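Local coordinates for protein AAA ATPase, central region (Enterococcus faecium, PDB 2R9G) that is the C-terminal, tetramer-forming part of an MgsA-type AAA+ ATPase, a family probably involved in DNA replication and repair, at residues S104-M109 / K180-L185; I56-I61 / A67-T72; Q148-H151 / W157-Q160. All coordinates share one frame; numbering follows the deposited sequence. Where two conformers were deposited one is given.

Overall arrangement
From the N terminus, interaction 2 comes first. It closes the short turn between helix 46-61 and helix 66-82 and makes them an antiparallel pair. The chain then runs through helix 88-100 to interaction 1, where the start of helix 106-119 meets the start of helix 180-195. This closes a long, mostly non-helical loop of 70 residues. Interaction 3 lies within that loop and joins 148-151 to 157-160 across a short turn. Interactions 1 and 2 touch, for instance where Ser104 packs on Ile61. Interaction 3 stands apart, its centre about 24 Å from that of interaction 1. All three contacts lie against other subunits.

Interaction 1 of 3, residues S104-M109 / K180-L185; sequences SNSAYM and KYEQAL
This is a buried polar contact between the starts of two helices. Ser104, in the loop just before helix 106-119, and Ser106, the first residue of that helix, grip the carboxylate of Glu182 on helix 180-195. Each hydroxyl takes its own oxygen. Ser104 OG donates to Glu182 OE1 at 2.9 Å, and Ser106 OG donates to Glu182 OE2 at 2.5 Å, a short bond. Both approach on the syn side, and both lie out of the carboxylate plane, by 31° and 27°. The extended Glu182 chain, with CG anti to the backbone N (chi1 -151°), carries the carboxylate from its helix to the two serines. The backbones stay well apart: the nearest CA atoms, of Ser104 and Glu182, are 8.7 Å from each other. Ser106 N also makes a weak bond to Ser104 OG, at 3.4 Å. Tyr173 OH gives Glu182 OE2 a further hydrogen bond, and Lys176 N a weak one. Leu63 packs beside Ser106 and Glu182. A buried acid is thus held by neutral donors at both oxygens. The two serines restrict rotation of the carboxylate, and the donors around it would probably help to stabilise its negative charge.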
loop_
_atom_site.group_PDB
_atom_site.type_symbol
_atom_site.label_atom_id
_atom_site.label_comp_id
_atom_site.label_asym_id
_atom_site.label_seq_id
_atom_site.Cartn_x
_atom_site.Cartn_y
_atom_site.Cartn_z
ATOM N N SER C 104 -13.485 12.700 -5.499
ATOM C CA SER C 104 -13.199 13.944 -4.821
ATOM C C SER C 104 -12.052 14.683 -5.494
ATOM O O SER C 104 -10.969 14.116 -5.715
ATOM C CB SER C 104 -12.862 13.697 -3.353
ATOM O OG SER C 104 -12.549 14.920 -2.722
ATOM N N ASN C 105 -12.297 15.952 -5.816
ATOM C CA ASN C 105 -11.256 16.822 -6.320
ATOM C C ASN C 105 -10.854 17.888 -5.299
ATOM O O ASN C 105 -10.057 18.779 -5.609
ATOM C CB ASN C 105 -11.675 17.451 -7.661
ATOM C CG ASN C 105 -12.838 18.453 -7.527
ATOM O OD1 ASN C 105 -13.587 18.460 -6.543
ATOM N ND2 ASN C 105 -13.002 19.285 -8.548
ATOM N N SER C 106 -11.404 17.775 -4.085
ATOM C CA SER C 106 -11.286 18.802 -3.040
ATOM C C SER C 106 -9.857 19.214 -2.716
ATOM O O SER C 106 -9.577 20.399 -2.611
ATOM C CB SER C 106 -12.009 18.372 -1.760
ATOM O OG SER C 106 -11.432 17.195 -1.224
ATOM N N ALA C 107 -8.952 18.249 -2.573
ATOM C CA ALA C 107 -7.552 18.576 -2.257
ATOM C C ALA C 107 -6.805 19.238 -3.417
ATOM O O ALA C 107 -5.939 20.091 -3.200
ATOM C CB ALA C 107 -6.813 17.353 -1.797
ATOM N N TYR C 108 -7.131 18.811 -4.633
ATOM C CA TYR C 108 -6.598 19.380 -5.870
ATOM C C TYR C 108 -7.043 20.843 -6.025
ATOM O O TYR C 108 -6.222 21.722 -6.339
ATOM C CB TYR C 108 -7.045 18.494 -7.048
ATOM C CG TYR C 108 -7.032 19.110 -8.428
ATOM C CD1 TYR C 108 -5.845 19.566 -9.004
ATOM C CD2 TYR C 108 -8.205 19.189 -9.182
ATOM C CE1 TYR C 108 -5.830 20.117 -10.282
ATOM C CE2 TYR C 108 -8.202 19.727 -10.464
ATOM C CZ TYR C 108 -7.009 20.196 -11.007
ATOM O OH TYR C 108 -6.984 20.736 -12.276
ATOM N N MET C 109 -8.331 21.087 -5.774
ATOM C CA MET C 109 -8.872 22.440 -5.841
ATOM C C MET C 109 -8.391 23.351 -4.715
ATOM O O MET C 109 -8.157 24.540 -4.946
ATOM C CB MET C 109 -10.397 22.414 -5.938
ATOM C CG MET C 109 -10.922 21.655 -7.160
ATOM S SD MET C 109 -11.142 22.600 -8.685
ATOM C CE MET C 109 -9.480 22.856 -9.268
ATOM N N LYS C 180 -16.867 7.741 2.748
ATOM C CA LYS C 180 -16.708 7.626 4.200
ATOM C C LYS C 180 -15.372 8.113 4.756
ATOM O O LYS C 180 -15.303 8.535 5.915
ATOM C CB LYS C 180 -16.937 6.178 4.646
ATOM C CG LYS C 180 -18.402 5.776 4.740
ATOM C CD LYS C 180 -18.552 4.419 5.421
ATOM C CE LYS C 180 -20.011 3.981 5.503
ATOM N NZ LYS C 180 -20.543 3.554 4.176
ATOM N N TYR C 181 -14.312 8.050 3.952
ATOM C CA TYR C 181 -13.012 8.515 4.420
ATOM C C TYR C 181 -12.965 10.033 4.604
ATOM O O TYR C 181 -12.435 10.526 5.610
ATOM C CB TYR C 181 -11.879 8.054 3.506
ATOM C CG TYR C 181 -10.520 8.199 4.148
ATOM C CD1 TYR C 181 -10.017 7.209 4.984
ATOM C CD2 TYR C 181 -9.739 9.332 3.929
ATOM C CE1 TYR C 181 -8.766 7.339 5.581
ATOM C CE2 TYR C 181 -8.490 9.469 4.522
ATOM C CZ TYR C 181 -8.010 8.474 5.341
ATOM O OH TYR C 181 -6.770 8.607 5.930
ATOM N N GLU C 182 -13.514 10.761 3.635
ATOM C CA GLU C 182 -13.494 12.220 3.666
ATOM C C GLU C 182 -14.658 12.804 4.480
ATOM O O GLU C 182 -14.628 13.977 4.859
ATOM C CB GLU C 182 -13.466 12.791 2.249
ATOM C CG GLU C 182 -12.773 14.140 2.138
ATOM C CD GLU C 182 -12.981 14.823 0.792
ATOM O OE1 GLU C 182 -13.568 14.214 -0.129
ATOM O OE2 GLU C 182 -12.552 15.982 0.658
ATOM N N GLN C 183 -15.675 11.984 4.748
ATOM C CA GLN C 183 -16.722 12.342 5.704
ATOM C C GLN C 183 -16.069 12.561 7.065
ATOM O O GLN C 183 -16.318 13.563 7.724
ATOM C CB GLN C 183 -17.760 11.230 5.825
ATOM C CG GLN C 183 -18.762 11.151 4.701
ATOM C CD GLN C 183 -19.692 9.958 4.842
ATOM O OE1 GLN C 183 -19.865 9.418 5.937
ATOM N NE2 GLN C 183 -20.292 9.536 3.731
ATOM N N ALA C 184 -15.210 11.619 7.442
ATOM C CA ALA C 184 -14.496 11.640 8.705
ATOM C C ALA C 184 -13.409 12.716 8.759
ATOM O O ALA C 184 -13.200 13.326 9.812
ATOM C CB ALA C 184 -13.902 10.256 8.993
ATOM N N LEU C 185 -12.713 12.938 7.640
ATOM C CA LEU C 185 -11.696 13.993 7.570
ATOM C C LEU C 185 -12.356 15.355 7.700
ATOM O O LEU C 185 -11.855 16.227 8.406
ATOM C CB LEU C 185 -10.894 13.942 6.265
ATOM C CG LEU C 185 -9.928 12.804 5.936
ATOM C CD1 LEU C 185 -9.114 13.193 4.706
ATOM C CD2 LEU C 185 -9.001 12.430 7.098
#

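Interaction 2 of 3, residues I56-I61 / A67-T72; sequences IGYEDI and AAAART
Ala69, Tyr58 and Gly57 carry this close contact between two antiparallel helices. Ala69 has the largest buried area of the three. Its CB points at helix 46-61, and Ala69 CB rests 3.5 Å from Gly57 O. Gly57 has no side chain, and the backbones come near here: Gly57 CA and Ala69 CA are 4.7 Å apart. The segment axes approach to 8.5 Å, with an angle of 159° between their directions. Tyr58 reaches over from the next position. Its CG is anti to the carbonyl carbon (chi1 -75°), and the ring extends across to the other helix. Ala69 CB sits over one ring face, with Tyr58 CD1 4.0 Å from it. Further along the ring, Tyr58 CZ lies 3.7 Å from Ala69 O. The hydroxyl end packs on the backbone of the following residue, with Tyr58 OH 3.8 Å from Ala70 CA. No hydrogen bond joins the two segments, so the contact is van der Waals packing of small residues against one aromatic ring. Segment 56-61 includes a wider pi-type turn at 57-61. The pair is buried in an all-helical bundle. Helix 14-26 packs on Ile56, and helix 88-100 lies against Ile61, Ala68 and Thr72. Asp93 of a second subunit packs on Tyr58.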
loop_
_atom_site.group_PDB
_atom_site.type_symbol
_atom_site.label_atom_id
_atom_site.label_comp_id
_atom_site.label_asym_id
_atom_site.label_seq_id
_atom_site.Cartn_x
_atom_site.Cartn_y
_atom_site.Cartn_z
ATOM N N ILE C 56 -5.254 10.748 -12.754
ATOM C CA ILE C 56 -6.705 10.562 -12.591
ATOM C C ILE C 56 -7.061 10.150 -11.158
ATOM O O ILE C 56 -7.894 10.791 -10.522
ATOM C CB ILE C 56 -7.290 9.544 -13.613
ATOM C CG1 ILE C 56 -7.145 10.065 -15.047
ATOM C CG2 ILE C 56 -8.754 9.291 -13.328
ATOM C CD1 ILE C 56 -7.145 8.959 -16.097
ATOM N N GLY C 57 -6.384 9.119 -10.648
ATOM C CA GLY C 57 -6.641 8.597 -9.309
ATOM C C GLY C 57 -6.475 9.646 -8.231
ATOM O O GLY C 57 -7.277 9.731 -7.304
ATOM N N TYR C 58 -5.444 10.466 -8.369
ATOM C CA TYR C 58 -5.174 11.507 -7.399
ATOM C C TYR C 58 -5.950 12.804 -7.624
ATOM O O TYR C 58 -6.177 13.555 -6.679
ATOM C CB TYR C 58 -3.687 11.807 -7.333
ATOM C CG TYR C 58 -2.857 10.767 -6.605
ATOM C CD1 TYR C 58 -2.939 10.613 -5.222
ATOM C CD2 TYR C 58 -1.948 9.971 -7.297
ATOM C CE1 TYR C 58 -2.148 9.672 -4.556
ATOM C CE2 TYR C 58 -1.167 9.026 -6.646
ATOM C CZ TYR C 58 -1.273 8.879 -5.283
ATOM O OH TYR C 58 -0.479 7.952 -4.651
ATOM N N GLU C 59 -6.327 13.087 -8.865
ATOM C CA GLU C 59 -7.089 14.295 -9.179
ATOM C C GLU C 59 -8.563 14.087 -8.886
ATOM O O GLU C 59 -9.177 14.868 -8.172
ATOM C CB GLU C 59 -6.903 14.703 -10.646
ATOM C CG GLU C 59 -7.523 16.033 -11.000
ATOM C CD GLU C 59 -7.410 16.371 -12.477
ATOM O OE1 GLU C 59 -6.314 16.204 -13.071
ATOM O OE2 GLU C 59 -8.424 16.822 -13.044
ATOM N N ASP C 60 -9.112 13.011 -9.429
ATOM C CA ASP C 60 -10.559 12.835 -9.461
ATOM C C ASP C 60 -11.104 11.919 -8.381
ATOM O O ASP C 60 -12.260 12.057 -7.985
ATOM C CB ASP C 60 -10.991 12.380 -10.855
ATOM C CG ASP C 60 -10.724 13.450 -11.911
ATOM O OD1 ASP C 60 -11.130 14.613 -11.688
ATOM O OD2 ASP C 60 -10.109 13.144 -12.957
ATOM N N ILE C 61 -10.281 10.997 -7.898
ATOM C CA ILE C 61 -10.709 10.093 -6.834
ATOM C C ILE C 61 -10.190 10.663 -5.521
ATOM O O ILE C 61 -10.990 11.029 -4.660
ATOM C CB ILE C 61 -10.334 8.600 -7.122
ATOM C CG1 ILE C 61 -11.324 7.979 -8.116
ATOM C CG2 ILE C 61 -10.314 7.756 -5.845
ATOM C CD1 ILE C 61 -11.126 8.383 -9.604
ATOM N N ALA C 67 -6.749 4.919 -0.509
ATOM C CA ALA C 67 -6.140 3.605 -0.746
ATOM C C ALA C 67 -6.135 3.238 -2.226
ATOM O O ALA C 67 -5.118 2.785 -2.741
ATOM C CB ALA C 67 -6.837 2.518 0.067
ATOM N N ALA C 68 -7.265 3.448 -2.902
ATOM C CA ALA C 68 -7.371 3.173 -4.336
ATOM C C ALA C 68 -6.478 4.079 -5.168
ATOM O O ALA C 68 -5.930 3.642 -6.181
ATOM C CB ALA C 68 -8.796 3.291 -4.804
ATOM N N ALA C 69 -6.339 5.333 -4.744
ATOM C CA ALA C 69 -5.474 6.283 -5.428
ATOM C C ALA C 69 -4.028 5.835 -5.249
ATOM O O ALA C 69 -3.234 5.895 -6.198
ATOM C CB ALA C 69 -5.681 7.716 -4.892
ATOM N N ALA C 70 -3.702 5.368 -4.041
ATOM C CA ALA C 70 -2.375 4.822 -3.758
ATOM C C ALA C 70 -2.099 3.540 -4.545
ATOM O O ALA C 70 -0.965 3.312 -4.967
ATOM C CB ALA C 70 -2.203 4.576 -2.271
ATOM N N ARG C 71 -3.141 2.724 -4.743
ATOM C CA ARG C 71 -3.026 1.442 -5.464
ATOM C C ARG C 71 -2.711 1.560 -6.960
ATOM O O ARG C 71 -2.325 0.569 -7.587
ATOM C CB ARG C 71 -4.287 0.591 -5.268
ATOM C CG ARG C 71 -4.357 -0.094 -3.915
ATOM C CD ARG C 71 -5.358 -1.237 -3.901
ATOM N NE ARG C 71 -6.729 -0.800 -4.162
ATOM C CZ ARG C 71 -7.572 -0.381 -3.225
ATOM N NH1 ARG C 71 -7.185 -0.320 -1.960
ATOM N NH2 ARG C 71 -8.804 -0.015 -3.552
ATOM N N THR C 72 -2.903 2.756 -7.523
ATOM C CA THR C 72 -2.594 3.034 -8.918
ATOM C C THR C 72 -1.078 3.011 -9.118
ATOM O O THR C 72 -0.584 2.590 -10.157
ATOM C CB THR C 72 -3.172 4.403 -9.343
ATOM O OG1 THR C 72 -4.549 4.488 -8.946
ATOM C CG2 THR C 72 -3.072 4.606 -10.847
#

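Interaction 3 of 3, residues Q148-H151 / W157-Q160; sequences QYPH and WVNQ
Gln160 holds CG anti to its own N (chi1 -173°) and is extended beyond it, which carries its amide to the backbone of Gln148. There it binds both backbone polar atoms of Gln148, N and O. Gln148 N donates to Gln160 OE1 at 3.0 Å, nearly straight at 170°, but tilted 33° from the carbonyl plane. Gln160 NE2 donates to Gln148 O at 2.8 Å, in the carbonyl plane and on a lone pair. Val158 packs against segment 148-151 with both methyls. Val158 CG2 lies 3.5 Å from Gln148 OE1, on the side-chain amide, and the two side chains cross at about a right angle. Val158 CG1 lies 3.9 Å from Pro150 CG, on the proline ring. A water donates to Asn159 O at 2.9 Å and, weakly, to Gln148 OE1. The segments belong to the long loop between helix 106-119 and helix 180-195. His151 reaches Asp60 of another subunit, and Tyr149 reaches Asn105 of that subunit. Trp157 meets Trp195 of its own chain. The paired bonds let a side-chain amide act as a partner for the backbone, much as a strand would. They fix the rotation of the Gln160 amide and close the turn where the backbones themselves make no hydrogen bond.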
loop_
_atom_site.group_PDB
_atom_site.type_symbol
_atom_site.label_atom_id
_atom_site.label_comp_id
_atom_site.label_asym_id
_atom_site.label_seq_id
_atom_site.Cartn_x
_atom_site.Cartn_y
_atom_site.Cartn_z
ATOM N N GLN C 148 4.705 26.109 19.795
ATOM C CA GLN C 148 4.092 25.040 20.586
ATOM C C GLN C 148 3.996 23.734 19.784
ATOM O O GLN C 148 3.361 23.681 18.734
ATOM C CB GLN C 148 2.708 25.452 21.079
ATOM C CG GLN C 148 2.712 26.575 22.102
ATOM C CD GLN C 148 1.315 27.091 22.382
ATOM O OE1 GLN C 148 0.698 26.717 23.376
ATOM N NE2 GLN C 148 0.796 27.934 21.484
ATOM N N TYR C 149 4.635 22.697 20.312
ATOM C CA TYR C 149 4.678 21.355 19.745
ATOM C C TYR C 149 3.393 20.611 20.122
ATOM O O TYR C 149 3.169 20.339 21.299
ATOM C CB TYR C 149 5.895 20.654 20.353
ATOM C CG TYR C 149 6.343 19.347 19.740
ATOM C CD1 TYR C 149 6.768 19.273 18.414
ATOM C CD2 TYR C 149 6.425 18.195 20.522
ATOM C CE1 TYR C 149 7.219 18.069 17.872
ATOM C CE2 TYR C 149 6.871 16.989 19.993
ATOM C CZ TYR C 149 7.266 16.933 18.672
ATOM O OH TYR C 149 7.705 15.741 18.159
ATOM N N PRO C 150 2.535 20.307 19.124
ATOM C CA PRO C 150 1.199 19.698 19.334
ATOM C C PRO C 150 1.192 18.375 20.087
ATOM O O PRO C 150 0.267 18.124 20.870
ATOM C CB PRO C 150 0.671 19.498 17.912
ATOM C CG PRO C 150 1.399 20.509 17.101
ATOM C CD PRO C 150 2.776 20.591 17.699
ATOM N N HIS C 151 2.225 17.559 19.875
ATOM C CA HIS C 151 2.340 16.239 20.500
ATOM C C HIS C 151 2.318 16.260 22.039
ATOM O O HIS C 151 2.047 15.236 22.666
ATOM C CB HIS C 151 3.593 15.515 20.003
ATOM C CG HIS C 151 3.596 15.225 18.530
ATOM N ND1 HIS C 151 2.714 14.342 17.940
ATOM C CD2 HIS C 151 4.395 15.677 17.534
ATOM C CE1 HIS C 151 2.956 14.281 16.643
ATOM N NE2 HIS C 151 3.973 15.082 16.370
ATOM N N TRP C 157 -3.092 18.267 19.526
ATOM C CA TRP C 157 -3.485 19.490 18.845
ATOM C C TRP C 157 -3.362 20.696 19.776
ATOM O O TRP C 157 -3.786 20.648 20.935
ATOM C CB TRP C 157 -4.922 19.379 18.313
ATOM C CG TRP C 157 -5.410 20.636 17.637
ATOM C CD1 TRP C 157 -5.234 20.987 16.324
ATOM C CD2 TRP C 157 -6.140 21.715 18.246
ATOM N NE1 TRP C 157 -5.810 22.210 16.081
ATOM C CE2 TRP C 157 -6.372 22.680 17.240
ATOM C CE3 TRP C 157 -6.616 21.961 19.547
ATOM C CZ2 TRP C 157 -7.065 23.872 17.489
ATOM C CZ3 TRP C 157 -7.309 23.146 19.794
ATOM C CH2 TRP C 157 -7.526 24.086 18.766
ATOM N N VAL C 158 -2.791 21.774 19.249
ATOM C CA VAL C 158 -2.725 23.040 19.966
ATOM C C VAL C 158 -3.336 24.163 19.114
ATOM O O VAL C 158 -3.150 24.193 17.893
ATOM C CB VAL C 158 -1.267 23.362 20.454
ATOM C CG1 VAL C 158 -0.248 23.341 19.299
ATOM C CG2 VAL C 158 -1.208 24.689 21.221
ATOM N N ASN C 159 -4.104 25.050 19.755
ATOM C CA ASN C 159 -4.563 26.287 19.116
ATOM C C ASN C 159 -3.358 27.184 18.862
ATOM O O ASN C 159 -2.801 27.769 19.790
ATOM C CB ASN C 159 -5.597 26.999 19.997
ATOM C CG ASN C 159 -6.326 28.131 19.278
ATOM O OD1 ASN C 159 -5.820 28.732 18.328
ATOM N ND2 ASN C 159 -7.528 28.432 19.746
ATOM N N GLN C 160 -2.966 27.272 17.594
ATOM C CA GLN C 160 -1.771 28.000 17.180
ATOM C C GLN C 160 -1.983 28.547 15.770
ATOM O O GLN C 160 -2.659 27.918 14.950
ATOM C CB GLN C 160 -0.552 27.067 17.221
ATOM C CG GLN C 160 0.799 27.738 16.983
ATOM C CD GLN C 160 1.977 26.864 17.356
ATOM O OE1 GLN C 160 3.093 27.355 17.554
ATOM N NE2 GLN C 160 1.739 25.561 17.463
HETATM O O HOH W 1 -2.545 27.843 22.711
#